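Local coordinates for protein STING-associated CdnE c-di-GMP synthase (Flavobacteriaceae, PDB 6WT8) that probably makes the cyclic dinucleotide c-di-GMP from GTP, as the signal-producing enzyme of a STING-associated bacterial CBASS defence system, at residues A[206-211]-A[215-220]; A[88-93]-A[233-238]. One frame throughout, in Å; residues are numbered along the deposited sequence.

Contact 1 of 2, residues A[206-211]-A[215-220]; sequences VDFMKT and SRKGIQ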
loop_
_atom_site.group_PDB
_atom_site.type_symbol
_atom_site.label_atom_id
_atom_site.label_comp_id
_atom_site.label_asym_id
_atom_site.label_seq_id
_atom_site.Cartn_x
_atom_site.Cartn_y
_atom_site.Cartn_z
ATOM N N VAL A 206 -5.942 -11.189 -17.778
ATOM C CA VAL A 206 -5.633 -10.899 -19.175
ATOM C C VAL A 206 -4.526 -9.855 -19.285
ATOM O O VAL A 206 -3.616 -9.996 -20.120
ATOM C CB VAL A 206 -6.899 -10.448 -19.917
ATOM C CG1 VAL A 206 -6.506 -10.033 -21.351
ATOM C CG2 VAL A 206 -7.935 -11.599 -19.907
ATOM N N ASP A 207 -4.561 -8.809 -18.449
ATOM C CA ASP A 207 -3.504 -7.800 -18.551
ATOM C C ASP A 207 -2.130 -8.378 -18.195
ATOM O O ASP A 207 -1.112 -8.025 -18.834
ATOM C CB ASP A 207 -3.853 -6.592 -17.678
ATOM C CG ASP A 207 -4.866 -5.659 -18.344
ATOM O OD1 ASP A 207 -5.045 -5.697 -19.592
ATOM O OD2 ASP A 207 -5.488 -4.892 -17.593
ATOM N N PHE A 208 -2.069 -9.254 -17.193
ATOM C CA PHE A 208 -0.819 -9.962 -16.942
ATOM C C PHE A 208 -0.417 -10.815 -18.154
ATOM O O PHE A 208 0.747 -10.812 -18.570
ATOM C CB PHE A 208 -0.909 -10.859 -15.692
ATOM C CG PHE A 208 0.299 -11.721 -15.553
ATOM C CD1 PHE A 208 1.526 -11.139 -15.214
ATOM C CD2 PHE A 208 0.232 -13.065 -15.813
ATOM C CE1 PHE A 208 2.669 -11.907 -15.154
ATOM C CE2 PHE A 208 1.346 -13.868 -15.731
ATOM C CZ PHE A 208 2.582 -13.297 -15.399
HETATM N N MSE A 209 -1.351 -11.579 -18.705
HETATM C CA MSE A 209 -0.983 -12.520 -19.755
HETATM C C MSE A 209 -0.595 -11.772 -21.032
HETATM O O MSE A 209 0.178 -12.284 -21.846
HETATM C CB MSE A 209 -2.121 -13.522 -19.974
HETATM C CG MSE A 209 -2.287 -14.428 -18.687
HETATM SE SE MSE A 209 -3.501 -15.896 -19.090
HETATM C CE MSE A 209 -5.183 -15.029 -18.820
ATOM N N LYS A 210 -1.056 -10.517 -21.182
ATOM C CA LYS A 210 -0.625 -9.699 -22.338
ATOM C C LYS A 210 0.801 -9.159 -22.213
ATOM O O LYS A 210 1.404 -8.807 -23.233
ATOM C CB LYS A 210 -1.549 -8.480 -22.529
ATOM C CG LYS A 210 -2.926 -8.774 -23.075
ATOM C CD LYS A 210 -3.812 -7.499 -23.108
ATOM C CE LYS A 210 -5.090 -7.806 -23.913
ATOM N NZ LYS A 210 -6.144 -6.730 -23.932
ATOM N N THR A 211 1.324 -9.014 -20.993
ATOM C CA THR A 211 2.530 -8.234 -20.746
ATOM C C THR A 211 3.643 -9.026 -20.093
ATOM O O THR A 211 4.815 -8.664 -20.269
ATOM C CB THR A 211 2.226 -7.053 -19.798
ATOM O OG1 THR A 211 1.677 -7.533 -18.547
ATOM C CG2 THR A 211 1.248 -6.084 -20.410
ATOM N N SER A 215 4.495 -7.525 -11.772
ATOM C CA SER A 215 3.717 -6.809 -10.778
ATOM C C SER A 215 2.223 -6.949 -11.010
ATOM O O SER A 215 1.433 -6.627 -10.107
ATOM C CB SER A 215 4.103 -5.326 -10.776
ATOM O OG SER A 215 3.814 -4.710 -12.034
ATOM N N ARG A 216 1.823 -7.354 -12.218
ATOM C CA ARG A 216 0.397 -7.530 -12.505
ATOM C C ARG A 216 -0.123 -8.895 -12.082
ATOM O O ARG A 216 -1.317 -9.134 -12.191
ATOM C CB ARG A 216 0.139 -7.354 -13.984
ATOM C CG ARG A 216 0.428 -5.938 -14.490
ATOM C CD ARG A 216 0.195 -5.928 -16.001
ATOM N NE ARG A 216 0.673 -4.720 -16.699
ATOM C CZ ARG A 216 -0.087 -3.657 -16.920
ATOM N NH1 ARG A 216 -1.351 -3.614 -16.481
ATOM N NH2 ARG A 216 0.419 -2.637 -17.626
ATOM N N LYS A 217 0.732 -9.773 -11.583
ATOM C CA LYS A 217 0.249 -11.070 -11.117
ATOM C C LYS A 217 -0.581 -10.907 -9.856
ATOM O O LYS A 217 -0.199 -10.161 -8.942
ATOM C CB LYS A 217 1.424 -12.005 -10.841
ATOM C CG LYS A 217 2.215 -12.377 -12.046
ATOM C CD LYS A 217 3.280 -13.437 -11.751
ATOM C CE LYS A 217 2.611 -14.719 -11.385
ATOM N NZ LYS A 217 2.599 -15.842 -12.364
ATOM N N GLY A 218 -1.734 -11.592 -9.804
ATOM C CA GLY A 218 -2.617 -11.525 -8.662
ATOM C C GLY A 218 -2.402 -12.700 -7.726
ATOM O O GLY A 218 -1.739 -13.691 -8.084
ATOM N N ILE A 219 -2.921 -12.542 -6.509
ATOM C CA ILE A 219 -2.950 -13.687 -5.601
ATOM C C ILE A 219 -4.363 -13.927 -5.117
ATOM O O ILE A 219 -5.193 -13.022 -4.990
ATOM C CB ILE A 219 -1.996 -13.516 -4.404
ATOM C CG1 ILE A 219 -2.331 -12.256 -3.562
ATOM C CG2 ILE A 219 -0.520 -13.486 -4.899
ATOM C CD1 ILE A 219 -1.471 -12.149 -2.306
ATOM N N GLN A 220 -4.626 -15.197 -4.796
ATOM C CA GLN A 220 -5.865 -15.623 -4.134
ATOM C C GLN A 220 -5.432 -16.317 -2.860
ATOM O O GLN A 220 -4.843 -17.403 -2.898
ATOM C CB GLN A 220 -6.714 -16.542 -5.037
ATOM C CG GLN A 220 -7.282 -15.785 -6.235
ATOM C CD GLN A 220 -8.325 -16.554 -6.991
ATOM O OE1 GLN A 220 -8.042 -17.071 -8.077
ATOM N NE2 GLN A 220 -9.553 -16.664 -6.434
#
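F208 and R216 meet where a short helix folds back against the backbone that follows it: CB of F208 lies 4.0 Å from CB of R216 and 3.9 Å from O of R216. With CG anti to the backbone N (chi1 172°), the F208 ring swings past R216 to K217, whose aliphatic chain lies over one face in a CH-pi contact. CG of K217 sits above the ring, offset toward its rim, though it is modelled too close for its exact height to be trusted; CD of K217 to CZ of F208, at 3.7 Å, is ordinary packing. The chain of K217 then bends, and its amine makes a cation-pi contact with Y202. All this belongs to a connection between antiparallel strands 192-204 and 218-221, which helix 206-211 interrupts before the chain returns to the sheet. R216 diverges from K217, extended from CG to NE, and crosses T211 at about a right angle, OG1 of T211 lying 3.4 Å from CD of R216. That hydroxyl is already gripped twice: it donates to O of D207 at 2.8 Å, one helical turn back, and also bonds N of D213. The same D213 takes NE of R216 in a salt bridge. D207 packs its backbone O against CD of R216, 3.8 Å away; its carboxylate adds charge proximity alone, OD2 lying 4.5 Å from NH1 of R216 and well out of the guanidinium plane.

Contact 2 of 2, residues A[88-93]-A[233-238]; sequences ERQGSV and DYPFLS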
loop_
_atom_site.group_PDB
_atom_site.type_symbol
_atom_site.label_atom_id
_atom_site.label_comp_id
_atom_site.label_asym_id
_atom_site.label_seq_id
_atom_site.Cartn_x
_atom_site.Cartn_y
_atom_site.Cartn_z
ATOM N N GLU A 88 7.100 -13.672 -1.807
ATOM C CA GLU A 88 6.969 -12.254 -2.099
ATOM C C GLU A 88 6.597 -11.520 -0.818
ATOM O O GLU A 88 6.627 -12.073 0.284
ATOM C CB GLU A 88 5.897 -12.032 -3.177
ATOM C CG GLU A 88 6.203 -12.682 -4.545
ATOM C CD GLU A 88 7.428 -12.089 -5.264
ATOM O OE1 GLU A 88 7.911 -10.969 -4.940
ATOM O OE2 GLU A 88 7.900 -12.789 -6.184
ATOM N N ARG A 89 6.339 -10.201 -0.935
ATOM C CA ARG A 89 5.984 -9.375 0.207
ATOM C C ARG A 89 4.821 -8.479 -0.159
ATOM O O ARG A 89 4.650 -8.106 -1.318
ATOM C CB ARG A 89 7.156 -8.451 0.626
ATOM C CG ARG A 89 8.459 -9.167 1.024
ATOM C CD ARG A 89 8.282 -9.975 2.290
ATOM N NE ARG A 89 9.608 -10.511 2.632
ATOM C CZ ARG A 89 10.061 -11.714 2.226
ATOM N NH1 ARG A 89 9.267 -12.512 1.521
ATOM N NH2 ARG A 89 11.311 -12.112 2.528
ATOM N N GLN A 90 4.030 -8.079 0.839
ATOM C CA GLN A 90 2.967 -7.106 0.578
ATOM C C GLN A 90 2.828 -6.198 1.772
ATOM O O GLN A 90 3.382 -6.446 2.849
ATOM C CB GLN A 90 1.606 -7.737 0.294
ATOM C CG GLN A 90 1.035 -8.599 1.461
ATOM C CD GLN A 90 -0.348 -9.126 1.219
ATOM O OE1 GLN A 90 -0.813 -9.237 0.085
ATOM N NE2 GLN A 90 -1.042 -9.442 2.316
ATOM N N GLY A 91 2.076 -5.116 1.543
ATOM C CA GLY A 91 1.832 -4.181 2.647
ATOM C C GLY A 91 2.406 -2.783 2.373
ATOM O O GLY A 91 3.274 -2.604 1.546
ATOM N N SER A 92 1.884 -1.787 3.083
ATOM C CA SER A 92 2.358 -0.421 2.908
ATOM C C SER A 92 3.834 -0.258 3.269
ATOM O O SER A 92 4.487 0.665 2.777
ATOM C CB SER A 92 1.523 0.545 3.732
ATOM O OG SER A 92 1.586 0.217 5.067
ATOM N N VAL A 93 4.415 -1.159 4.078
ATOM C CA VAL A 93 5.832 -1.050 4.379
ATOM C C VAL A 93 6.649 -1.218 3.102
ATOM O O VAL A 93 7.708 -0.608 2.953
ATOM C CB VAL A 93 6.209 -2.057 5.489
ATOM C CG1 VAL A 93 7.730 -2.056 5.679
ATOM C CG2 VAL A 93 5.515 -1.686 6.834
ATOM N N ASP A 233 -6.460 -10.475 -5.258
ATOM C CA ASP A 233 -5.887 -9.211 -4.820
ATOM C C ASP A 233 -4.668 -8.948 -5.685
ATOM O O ASP A 233 -4.036 -9.902 -6.164
ATOM C CB ASP A 233 -5.370 -9.276 -3.374
ATOM C CG ASP A 233 -6.440 -9.460 -2.362
ATOM O OD1 ASP A 233 -7.480 -8.778 -2.476
ATOM O OD2 ASP A 233 -6.191 -10.240 -1.409
ATOM N N TYR A 234 -4.339 -7.664 -5.905
ATOM C CA TYR A 234 -3.164 -7.296 -6.700
ATOM C C TYR A 234 -2.193 -6.440 -5.878
ATOM O O TYR A 234 -1.910 -5.269 -6.208
ATOM C CB TYR A 234 -3.596 -6.578 -7.979
ATOM C CG TYR A 234 -4.399 -7.442 -8.921
ATOM C CD1 TYR A 234 -3.765 -8.370 -9.767
ATOM C CD2 TYR A 234 -5.772 -7.393 -8.939
ATOM C CE1 TYR A 234 -4.479 -9.194 -10.608
ATOM C CE2 TYR A 234 -6.515 -8.233 -9.798
ATOM C CZ TYR A 234 -5.848 -9.114 -10.645
ATOM O OH TYR A 234 -6.591 -9.943 -11.503
ATOM N N PRO A 235 -1.670 -6.981 -4.774
ATOM C CA PRO A 235 -0.813 -6.161 -3.908
ATOM C C PRO A 235 0.457 -5.709 -4.597
ATOM O O PRO A 235 1.005 -4.623 -4.280
ATOM C CB PRO A 235 -0.479 -7.097 -2.728
ATOM C CG PRO A 235 -0.621 -8.506 -3.351
ATOM C CD PRO A 235 -1.810 -8.386 -4.299
ATOM N N PHE A 236 1.002 -6.517 -5.506
ATOM C CA PHE A 236 2.272 -6.131 -6.104
ATOM C C PHE A 236 2.078 -5.009 -7.111
ATOM O O PHE A 236 3.021 -4.289 -7.420
ATOM C CB PHE A 236 2.925 -7.380 -6.757
ATOM C CG PHE A 236 2.830 -8.580 -5.918
ATOM C CD1 PHE A 236 3.264 -8.573 -4.591
ATOM C CD2 PHE A 236 2.239 -9.761 -6.421
ATOM C CE1 PHE A 236 3.155 -9.711 -3.761
ATOM C CE2 PHE A 236 2.149 -10.914 -5.602
ATOM C CZ PHE A 236 2.577 -10.889 -4.279
ATOM N N LEU A 237 0.858 -4.894 -7.659
ATOM C CA LEU A 237 0.577 -3.852 -8.632
ATOM C C LEU A 237 0.472 -2.496 -7.947
ATOM O O LEU A 237 0.985 -1.492 -8.464
ATOM C CB LEU A 237 -0.729 -4.207 -9.360
ATOM C CG LEU A 237 -1.054 -3.370 -10.579
ATOM C CD1 LEU A 237 0.121 -3.355 -11.588
ATOM C CD2 LEU A 237 -2.325 -3.868 -11.229
ATOM N N SER A 238 -0.189 -2.454 -6.786
ATOM C CA SER A 238 -0.190 -1.228 -5.993
ATOM C C SER A 238 1.210 -0.819 -5.608
ATOM O O SER A 238 1.576 0.376 -5.721
ATOM C CB SER A 238 -1.050 -1.418 -4.747
ATOM O OG SER A 238 -2.386 -1.489 -5.157
HETATM O O HOH W 1 -3.376 -8.973 -0.629
HETATM O O HOH W 2 0.785 -4.411 -1.021
#
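This is a packing contact, bridged at two points by water, between the end of strand 85-90 and the first turn of helix 235-248, with the ring of F236 as its main wedge. The ring crosses the side chain of E88 at about a right angle, CE1 of F236 lying 3.6 Å from CB of E88. Its edge faces the backbone as well: O of R89 lies in the ring plane, 3.3 Å from CE1 of F236. P235 covers one face of the same ring, its CG over the centre, while Y234 holds the N-cap position just before. Cutting F236 back to an alanine here would probably open a gap beside CB of E88 and leave CG of P235 without the ring it lies over. Beyond the strand, G91 and S92 fit the glycine-serine motif of polymerase-beta-like nucleotidyltransferases, and G91 has backbone angles at which a CB would strike the preceding carbonyl. Q90, its CG between the backbone N and carbonyl carbon (chi1 61°), reaches out and crosses P235 obliquely, with OE1 of Q90 3.5 Å from CG of P235. One water donates to OE1 of Q90 at 2.7 Å and to OD2 of D233 at 3.2 Å; another accepts from N of G91 and donates to O of P235. Other polar ends have partners outside the two segments: NE2 of Q90 bonds OD2 of D106, and OE2 of E88 forms a salt bridge with K214.

Overall arrangement
Both are surface contacts, their centres about 13 Å apart, but the centre of contact 2 is about 6 Å from that of the chain and the centre of contact 1 about 18 Å. Along the sequence contact 1 is nested inside the loop that contact 2 closes, so one is a local turn-back and the other joins distant parts of the chain. They share the same sheet and abut directly: I219 O probably accepts a hydrogen bond from D233 N at 2.9 Å, and K217 O packs on F236 CD2. Each uses one phenylalanine, offered by its face to a lysine chain in contact 1 and by its edge to a carbonyl in contact 2, where waters bridge the polar groups.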